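Local coordinates for hemin ABC transporter, periplasmic hemin-binding protein HutB (Vibrio cholerae, PDB 5KHL) that probably binds heme in the periplasm and delivers it to an ABC transporter of the inner membrane for import into the cell, at residues A[19-24]-A[28-33]; A[112-117]-A[125-130]; A[151-156]-A[163-168]. One frame throughout, in Å; residues are numbered along the deposited sequence.

Contact 1: residues A[19-24]-A[28-33]; sequences IVSAGS and ELILAL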
loop_
_atom_site.group_PDB
_atom_site.type_symbol
_atom_site.label_atom_id
_atom_site.label_comp_id
_atom_site.label_asym_id
_atom_site.label_seq_id
_atom_site.Cartn_x
_atom_site.Cartn_y
_atom_site.Cartn_z
ATOM N N ILE A 19 -5.283 -20.166 7.220
ATOM C CA ILE A 19 -4.275 -19.180 6.876
ATOM C C ILE A 19 -4.174 -18.035 7.881
ATOM O O ILE A 19 -5.172 -17.386 8.189
ATOM C CB ILE A 19 -4.557 -18.581 5.485
ATOM C CG1 ILE A 19 -4.279 -19.623 4.402
ATOM C CG2 ILE A 19 -3.744 -17.327 5.275
ATOM C CD1 ILE A 19 -4.851 -19.264 3.045
ATOM N N VAL A 20 -2.964 -17.786 8.381
ATOM C CA VAL A 20 -2.675 -16.500 8.986
ATOM C C VAL A 20 -2.107 -15.551 7.943
ATOM O O VAL A 20 -0.994 -15.738 7.446
ATOM C CB VAL A 20 -1.689 -16.605 10.135
ATOM C CG1 VAL A 20 -1.366 -15.190 10.678
ATOM C CG2 VAL A 20 -2.251 -17.520 11.246
ATOM N N SER A 21 -2.888 -14.543 7.587
ATOM C CA SER A 21 -2.389 -13.526 6.682
ATOM C C SER A 21 -1.722 -12.409 7.470
ATOM O O SER A 21 -2.351 -11.773 8.325
ATOM C CB SER A 21 -3.506 -12.980 5.814
ATOM O OG SER A 21 -3.077 -11.767 5.261
ATOM N N ALA A 22 -0.444 -12.180 7.181
ATOM C CA ALA A 22 0.382 -11.318 8.011
ATOM C C ALA A 22 0.549 -9.923 7.417
ATOM O O ALA A 22 1.350 -9.124 7.902
ATOM C CB ALA A 22 1.715 -11.942 8.225
ATOM N N GLY A 23 -0.213 -9.637 6.369
ATOM C CA GLY A 23 -0.123 -8.353 5.699
ATOM C C GLY A 23 -1.365 -7.982 4.925
ATOM O O GLY A 23 -1.987 -8.833 4.269
ATOM N N SER A 24 -1.718 -6.699 5.009
ATOM C CA SER A 24 -2.841 -6.111 4.280
ATOM C C SER A 24 -2.862 -6.526 2.790
ATOM O O SER A 24 -3.906 -6.913 2.257
ATOM C CB SER A 24 -2.796 -4.583 4.415
ATOM O OG SER A 24 -3.959 -3.987 3.872
ATOM N N GLU A 28 -6.069 -8.683 1.034
ATOM C CA GLU A 28 -6.944 -8.187 -0.033
ATOM C C GLU A 28 -6.997 -9.210 -1.171
ATOM O O GLU A 28 -8.071 -9.519 -1.675
ATOM C CB GLU A 28 -6.518 -6.784 -0.543
ATOM C CG GLU A 28 -5.102 -6.670 -1.081
ATOM C CD GLU A 28 -4.873 -5.473 -2.022
ATOM O OE1 GLU A 28 -5.497 -4.400 -1.858
ATOM O OE2 GLU A 28 -4.037 -5.616 -2.937
ATOM N N LEU A 29 -5.846 -9.755 -1.548
ATOM C CA LEU A 29 -5.813 -10.721 -2.625
ATOM C C LEU A 29 -6.565 -12.001 -2.222
ATOM O O LEU A 29 -7.390 -12.503 -2.994
ATOM C CB LEU A 29 -4.362 -11.011 -3.043
ATOM C CG LEU A 29 -3.641 -9.784 -3.634
ATOM C CD1 LEU A 29 -2.241 -10.121 -4.102
ATOM C CD2 LEU A 29 -4.436 -9.165 -4.767
ATOM N N ILE A 30 -6.323 -12.489 -1.004
ATOM C CA ILE A 30 -7.028 -13.664 -0.472
ATOM C C ILE A 30 -8.553 -13.489 -0.558
ATOM O O ILE A 30 -9.283 -14.395 -0.975
ATOM C CB ILE A 30 -6.606 -13.969 1.004
ATOM C CG1 ILE A 30 -5.115 -14.305 1.066
ATOM C CG2 ILE A 30 -7.429 -15.126 1.588
ATOM C CD1 ILE A 30 -4.639 -14.828 2.398
ATOM N N LEU A 31 -9.021 -12.306 -0.190
ATOM C CA LEU A 31 -10.426 -11.956 -0.349
ATOM C C LEU A 31 -10.810 -11.864 -1.835
ATOM O O LEU A 31 -11.834 -12.407 -2.246
ATOM C CB LEU A 31 -10.729 -10.633 0.375
ATOM C CG LEU A 31 -11.171 -10.631 1.847
ATOM C CD1 LEU A 31 -10.321 -11.538 2.712
ATOM C CD2 LEU A 31 -11.157 -9.208 2.416
ATOM N N ALA A 32 -9.984 -11.200 -2.644
ATOM C CA ALA A 32 -10.322 -10.974 -4.060
ATOM C C ALA A 32 -10.456 -12.280 -4.799
ATOM O O ALA A 32 -11.236 -12.392 -5.733
ATOM C CB ALA A 32 -9.282 -10.097 -4.741
ATOM N N LEU A 33 -9.687 -13.274 -4.370
ATOM C CA LEU A 33 -9.691 -14.587 -5.022
ATOM C C LEU A 33 -10.781 -15.484 -4.427
ATOM O O LEU A 33 -10.865 -16.676 -4.730
ATOM C CB LEU A 33 -8.309 -15.232 -4.896
ATOM C CG LEU A 33 -7.181 -14.514 -5.647
ATOM C CD1 LEU A 33 -5.795 -14.816 -5.079
ATOM C CD2 LEU A 33 -7.233 -14.866 -7.115
#
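Ile30 carries the apolar part of this contact, reaching from helix 24-32 to the side chains of strand 19-21. Its CD1 meets two of them: CG2 of Ile19 at 3.9 Å, the two branched chains approaching tip to tip, and CB of Ser21 at 4.0 Å. Ile30 CG1 lies anti to its carbonyl carbon (chi1 -62°), and with the chain extended through chi2 the terminal methyl is carried forward to face both partners. On the strand, the branch of Ile19 that does the touching is CG2. Ile117 of helix 107-120 packs against Ile30 as well. The segments belong to a beta-alpha-beta unit in which strand 19-21 leads through a short turn into helix 24-32 and on to strand 39-42, its parallel neighbour; the helix covers one face of the four-stranded parallel sheet. Polar contacts gather where strand turns into helix. Gly23 is the N-cap residue, and the first helical turn is tied by Glu28 N to Ser24 O, 3.1 Å long with an angle of 161° at the hydrogen. The same carbonyl oxygen has CG of Glu28 beside it at 3.6 Å, brought there by a chi1 of 58° that sets CG between the backbone N and the carbonyl carbon. Beyond CG the chain leads on to Leu256 and Lys257, whose backbone amides at the start of helix 256-269 each bind one carboxylate oxygen. Ser21 OG is satisfied by a hydrogen bond with Thr27 OG1.

Contact 2: residues A[112-117]-A[125-130]; sequences TRIDQI and QHAQKL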
loop_
_atom_site.group_PDB
_atom_site.type_symbol
_atom_site.label_atom_id
_atom_site.label_comp_id
_atom_site.label_asym_id
_atom_site.label_seq_id
_atom_site.Cartn_x
_atom_site.Cartn_y
_atom_site.Cartn_z
ATOM N N THR A 112 2.614 -10.733 -9.711
ATOM C CA THR A 112 3.341 -11.840 -9.080
ATOM C C THR A 112 2.703 -12.262 -7.739
ATOM O O THR A 112 2.574 -13.462 -7.431
ATOM C CB THR A 112 4.831 -11.445 -8.840
ATOM O OG1 THR A 112 5.450 -11.106 -10.087
ATOM C CG2 THR A 112 5.606 -12.569 -8.190
ATOM N N ARG A 113 2.313 -11.269 -6.948
ATOM C CA ARG A 113 1.653 -11.505 -5.670
ATOM C C ARG A 113 0.356 -12.286 -5.864
ATOM O O ARG A 113 0.057 -13.215 -5.109
ATOM C CB ARG A 113 1.389 -10.171 -4.957
ATOM C CG ARG A 113 1.294 -10.271 -3.424
ATOM C CD ARG A 113 1.795 -8.983 -2.731
ATOM N NE ARG A 113 1.075 -7.826 -3.215
ATOM C CZ ARG A 113 1.607 -6.830 -3.904
ATOM N NH1 ARG A 113 2.903 -6.801 -4.180
ATOM N NH2 ARG A 113 0.824 -5.852 -4.305
ATOM N N ILE A 114 -0.402 -11.923 -6.895
ATOM C CA ILE A 114 -1.657 -12.612 -7.202
ATOM C C ILE A 114 -1.376 -14.069 -7.522
ATOM O O ILE A 114 -2.098 -14.964 -7.067
ATOM C CB ILE A 114 -2.420 -11.941 -8.381
ATOM C CG1 ILE A 114 -2.884 -10.535 -7.996
ATOM C CG2 ILE A 114 -3.645 -12.767 -8.803
ATOM C CD1 ILE A 114 -3.549 -9.787 -9.123
ATOM N N ASP A 115 -0.310 -14.313 -8.282
ATOM C CA ASP A 115 0.080 -15.687 -8.614
ATOM C C ASP A 115 0.478 -16.459 -7.365
ATOM O O ASP A 115 0.074 -17.608 -7.190
ATOM C CB ASP A 115 1.247 -15.719 -9.616
ATOM C CG ASP A 115 0.820 -15.477 -11.035
ATOM O OD1 ASP A 115 1.700 -15.076 -11.814
ATOM O OD2 ASP A 115 -0.364 -15.685 -11.377
ATOM N N GLN A 116 1.283 -15.819 -6.514
ATOM C CA GLN A 116 1.825 -16.471 -5.318
ATOM C C GLN A 116 0.708 -16.896 -4.382
ATOM O O GLN A 116 0.727 -18.002 -3.867
ATOM C CB GLN A 116 2.805 -15.551 -4.586
ATOM C CG GLN A 116 4.201 -15.490 -5.230
ATOM C CD GLN A 116 5.023 -14.312 -4.729
ATOM O OE1 GLN A 116 4.496 -13.227 -4.492
ATOM N NE2 GLN A 116 6.320 -14.528 -4.559
ATOM N N ILE A 117 -0.288 -16.028 -4.217
ATOM C CA ILE A 117 -1.442 -16.308 -3.358
ATOM C C ILE A 117 -2.408 -17.330 -3.952
ATOM O O ILE A 117 -2.845 -18.256 -3.261
ATOM C CB ILE A 117 -2.251 -15.016 -3.046
ATOM C CG1 ILE A 117 -1.411 -14.009 -2.250
ATOM C CG2 ILE A 117 -3.545 -15.361 -2.326
ATOM C CD1 ILE A 117 -0.417 -14.654 -1.306
ATOM N N GLN A 125 -7.623 -20.637 -10.691
ATOM C CA GLN A 125 -8.771 -20.399 -11.559
ATOM C C GLN A 125 -9.123 -18.907 -11.634
ATOM O O GLN A 125 -9.399 -18.375 -12.712
ATOM C CB GLN A 125 -9.969 -21.214 -11.053
ATOM C CG GLN A 125 -10.945 -21.685 -12.130
ATOM C CD GLN A 125 -12.149 -20.768 -12.291
ATOM O OE1 GLN A 125 -12.120 -19.601 -11.891
ATOM N NE2 GLN A 125 -13.219 -21.297 -12.877
ATOM N N HIS A 126 -9.085 -18.231 -10.492
ATOM C CA HIS A 126 -9.471 -16.822 -10.425
ATOM C C HIS A 126 -8.338 -15.876 -10.779
ATOM O O HIS A 126 -8.550 -14.667 -10.875
ATOM C CB HIS A 126 -9.975 -16.464 -9.026
ATOM C CG HIS A 126 -11.200 -17.212 -8.611
ATOM N ND1 HIS A 126 -11.233 -18.587 -8.497
ATOM C CD2 HIS A 126 -12.436 -16.777 -8.274
ATOM C CE1 HIS A 126 -12.439 -18.966 -8.117
ATOM N NE2 HIS A 126 -13.189 -17.887 -7.973
ATOM N N ALA A 127 -7.138 -16.420 -10.951
ATOM C CA ALA A 127 -5.950 -15.585 -11.071
ATOM C C ALA A 127 -6.023 -14.758 -12.327
ATOM O O ALA A 127 -5.915 -13.530 -12.275
ATOM C CB ALA A 127 -4.686 -16.424 -11.069
ATOM N N GLN A 128 -6.225 -15.436 -13.454
ATOM C CA GLN A 128 -6.233 -14.771 -14.746
ATOM C C GLN A 128 -7.278 -13.683 -14.766
ATOM O O GLN A 128 -6.967 -12.543 -15.087
ATOM C CB GLN A 128 -6.456 -15.774 -15.883
ATOM C CG GLN A 128 -5.156 -16.215 -16.573
ATOM C CD GLN A 128 -4.035 -16.566 -15.580
ATOM O OE1 GLN A 128 -2.888 -16.125 -15.730
ATOM N NE2 GLN A 128 -4.362 -17.368 -14.569
ATOM N N LYS A 129 -8.505 -14.009 -14.383
ATOM C CA LYS A 129 -9.551 -12.999 -14.411
ATOM C C LYS A 129 -9.240 -11.804 -13.507
ATOM O O LYS A 129 -9.577 -10.677 -13.849
ATOM C CB LYS A 129 -10.900 -13.618 -14.046
ATOM C CG LYS A 129 -11.760 -13.911 -15.278
ATOM C CD LYS A 129 -11.899 -12.651 -16.147
ATOM C CE LYS A 129 -12.777 -12.888 -17.371
ATOM N NZ LYS A 129 -13.228 -11.578 -17.941
ATOM N N LEU A 130 -8.569 -12.044 -12.382
ATOM C CA LEU A 130 -8.202 -10.952 -11.473
ATOM C C LEU A 130 -6.977 -10.183 -11.984
ATOM O O LEU A 130 -6.923 -8.956 -11.907
ATOM C CB LEU A 130 -7.953 -11.481 -10.054
ATOM C CG LEU A 130 -7.492 -10.400 -9.058
ATOM C CD1 LEU A 130 -8.582 -9.386 -8.798
ATOM C CD2 LEU A 130 -7.013 -10.993 -7.756
#
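The carboxylate of Asp115 brings OD2 to within 4.4 Å of Ala127 CB, a loose contact; that oxygen has its stronger partner in Lys131, with which it forms a salt bridge. The imidazole of His126 has Gln125 OE1 over one face, displaced from the ring centre, although Gln125 is poorly ordered. Aliphatic packing does most of the rest. Ile114 directs both of its branches at one methyl of Leu130: CD1 and CG2 each lie 3.9 Å from Leu130 CD2, and the two side chains cross obliquely. With CG anti to the backbone N (chi1 177°), Leu130 reaches toward helix 107-120 to meet them. Ile114 CG2 also comes to 4.4 Å from Ala127 CB, where the small side chain permits the nearest backbone approach, 6.5 Å between the CA atoms of Ile114 and Ala127. The short helical segments run antiparallel, at 165°, with their axes 9.4 Å apart. Ile114 also touches Lys131 and Val134 farther along helix 125-143, and Leu29 of helix 24-32. With Leu33, at the end of helix 24-32, against His126, the three helices pack in a triangle, each touching the other two.

Contact 3: residues A[151-156]-A[163-168]; sequences KVLFLL and ANVAGS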
loop_
_atom_site.group_PDB
_atom_site.type_symbol
_atom_site.label_atom_id
_atom_site.label_comp_id
_atom_site.label_asym_id
_atom_site.label_seq_id
_atom_site.Cartn_x
_atom_site.Cartn_y
_atom_site.Cartn_z
ATOM N N LYS A 151 2.131 17.752 -11.913
ATOM C CA LYS A 151 3.151 17.351 -10.947
ATOM C C LYS A 151 2.497 17.080 -9.607
ATOM O O LYS A 151 1.696 17.876 -9.139
ATOM C CB LYS A 151 4.242 18.422 -10.823
ATOM C CG LYS A 151 5.117 18.539 -12.063
ATOM C CD LYS A 151 6.018 19.754 -12.010
ATOM C CE LYS A 151 5.278 21.028 -12.395
ATOM N NZ LYS A 151 6.234 22.145 -12.708
ATOM N N VAL A 152 2.831 15.936 -9.019
ATOM C CA VAL A 152 2.213 15.440 -7.791
ATOM C C VAL A 152 3.285 14.899 -6.851
ATOM O O VAL A 152 4.122 14.087 -7.252
ATOM C CB VAL A 152 1.176 14.307 -8.075
ATOM C CG1 VAL A 152 0.724 13.614 -6.765
ATOM C CG2 VAL A 152 -0.025 14.858 -8.829
ATOM N N LEU A 153 3.259 15.347 -5.601
ATOM C CA LEU A 153 4.142 14.782 -4.590
ATOM C C LEU A 153 3.337 14.088 -3.521
ATOM O O LEU A 153 2.232 14.521 -3.174
ATOM C CB LEU A 153 5.010 15.856 -3.929
ATOM C CG LEU A 153 6.158 16.521 -4.684
ATOM C CD1 LEU A 153 6.634 17.712 -3.858
ATOM C CD2 LEU A 153 7.297 15.549 -4.964
ATOM N N PHE A 154 3.911 13.022 -2.979
ATOM C CA PHE A 154 3.384 12.432 -1.773
ATOM C C PHE A 154 4.260 12.816 -0.583
ATOM O O PHE A 154 5.461 12.569 -0.585
ATOM C CB PHE A 154 3.293 10.915 -1.892
ATOM C CG PHE A 154 2.781 10.255 -0.648
ATOM C CD1 PHE A 154 1.436 10.030 -0.480
ATOM C CD2 PHE A 154 3.649 9.888 0.366
ATOM C CE1 PHE A 154 0.971 9.425 0.673
ATOM C CE2 PHE A 154 3.197 9.292 1.510
ATOM C CZ PHE A 154 1.860 9.053 1.666
ATOM N N LEU A 155 3.640 13.415 0.431
ATOM C CA LEU A 155 4.350 13.818 1.642
ATOM C C LEU A 155 4.003 12.921 2.825
ATOM O O LEU A 155 2.830 12.663 3.130
ATOM C CB LEU A 155 4.042 15.275 2.007
ATOM C CG LEU A 155 4.472 16.362 1.023
ATOM C CD1 LEU A 155 4.078 17.709 1.569
ATOM C CD2 LEU A 155 5.966 16.309 0.718
ATOM N N LEU A 156 5.044 12.430 3.475
ATOM C CA LEU A 156 4.893 11.596 4.645
ATOM C C LEU A 156 5.152 12.504 5.817
ATOM O O LEU A 156 6.301 12.859 6.079
ATOM C CB LEU A 156 5.872 10.428 4.610
ATOM C CG LEU A 156 5.540 9.195 5.440
ATOM C CD1 LEU A 156 4.282 8.521 4.920
ATOM C CD2 LEU A 156 6.705 8.226 5.409
ATOM N N ALA A 163 9.214 16.540 7.552
ATOM C CA ALA A 163 8.364 16.160 6.421
ATOM C C ALA A 163 9.118 15.348 5.378
ATOM O O ALA A 163 10.005 15.869 4.707
ATOM C CB ALA A 163 7.776 17.403 5.778
ATOM N N ASN A 164 8.769 14.075 5.244
ATOM C CA ASN A 164 9.401 13.225 4.239
ATOM C C ASN A 164 8.672 13.205 2.902
ATOM O O ASN A 164 7.524 13.636 2.789
ATOM C CB ASN A 164 9.528 11.796 4.754
ATOM C CG ASN A 164 10.813 11.568 5.490
ATOM O OD1 ASN A 164 11.310 12.456 6.174
ATOM N ND2 ASN A 164 11.374 10.381 5.341
ATOM N N VAL A 165 9.359 12.696 1.885
ATOM C CA VAL A 165 8.773 12.572 0.564
ATOM C C VAL A 165 9.023 11.179 -0.033
ATOM O O VAL A 165 10.016 10.524 0.276
ATOM C CB VAL A 165 9.317 13.656 -0.370
ATOM C CG1 VAL A 165 10.779 13.383 -0.714
ATOM C CG2 VAL A 165 8.448 13.755 -1.638
ATOM N N ALA A 166 8.094 10.724 -0.864
ATOM C CA ALA A 166 8.278 9.475 -1.585
ATOM C C ALA A 166 8.974 9.719 -2.900
ATOM O O ALA A 166 8.405 10.323 -3.810
ATOM C CB ALA A 166 6.949 8.790 -1.824
ATOM N N GLY A 167 10.215 9.254 -2.992
ATOM C CA GLY A 167 10.948 9.279 -4.239
ATOM C C GLY A 167 10.716 8.003 -5.020
ATOM O O GLY A 167 9.646 7.398 -4.935
ATOM N N SER A 168 11.728 7.590 -5.775
ATOM C CA SER A 168 11.646 6.371 -6.570
ATOM C C SER A 168 11.399 5.135 -5.698
ATOM O O SER A 168 11.628 5.163 -4.482
ATOM C CB SER A 168 12.929 6.176 -7.373
ATOM O OG SER A 168 13.985 5.735 -6.529
HETATM O O HOH W 1 6.545 12.150 -4.090
#
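Val165 lies opposite Leu155 in a beta hairpin, where strands 152-156 and 164-166 run antiparallel within the mixed sheet of the C-terminal lobe. Followed outward, the Val165 side chain first sets CB 4.0 Å from Phe154 O. A chi1 of 71° places CG2 anti to the backbone N, and there it comes within 3.4 Å of that same oxygen and 4.0 Å of Leu153 CD2, the two side chains crossing at a slant; Leu155 CD2 comes to Val165 CG2 more loosely, at 4.3 Å. Leu153, Leu155 and Val165 thus make up one face of the hairpin. On the other face Leu156 and Asn164 stand side by side, with Tyr192 of the next strand against both, and Ala166 CB approaches Phe154 CD2 obliquely while Leu156 CD1 lies in plane at the edge of the ring. Leu156 and Asn164 form the hydrogen-bonded pair: Leu156 N to Asn164 O is 2.8 Å, its donor 49° out of the carbonyl plane, and Asn164 N to Leu156 O is 2.9 Å. Farther along, the strands spread. Ala166 N still bonds directly to Phe154 O at 3.2 Å, but the reverse link is made by a water that accepts from Phe154 N and donates to Ala166 O, 2.6 Å from that oxygen.

From the N terminus, contact 1 closes a tight strand-to-helix turn, contact 2 brings helix 107-120 back against the start of helix 125-143, and contact 3 closes a hairpin. The three follow in series, without nesting or crossing. Contacts 1 and 2 touch: Leu29 packs on Arg113 and Ile114, Leu33 on Ile117 and His126, so helices 24-32, 107-120 and 125-143 pack as a group of three. Contact 3 lies across the chain's centre, its nearest atoms about 14 Å from contact 1. Helix 125-143 leads on to it, as in related binding proteins whose two lobes are joined by a long helix.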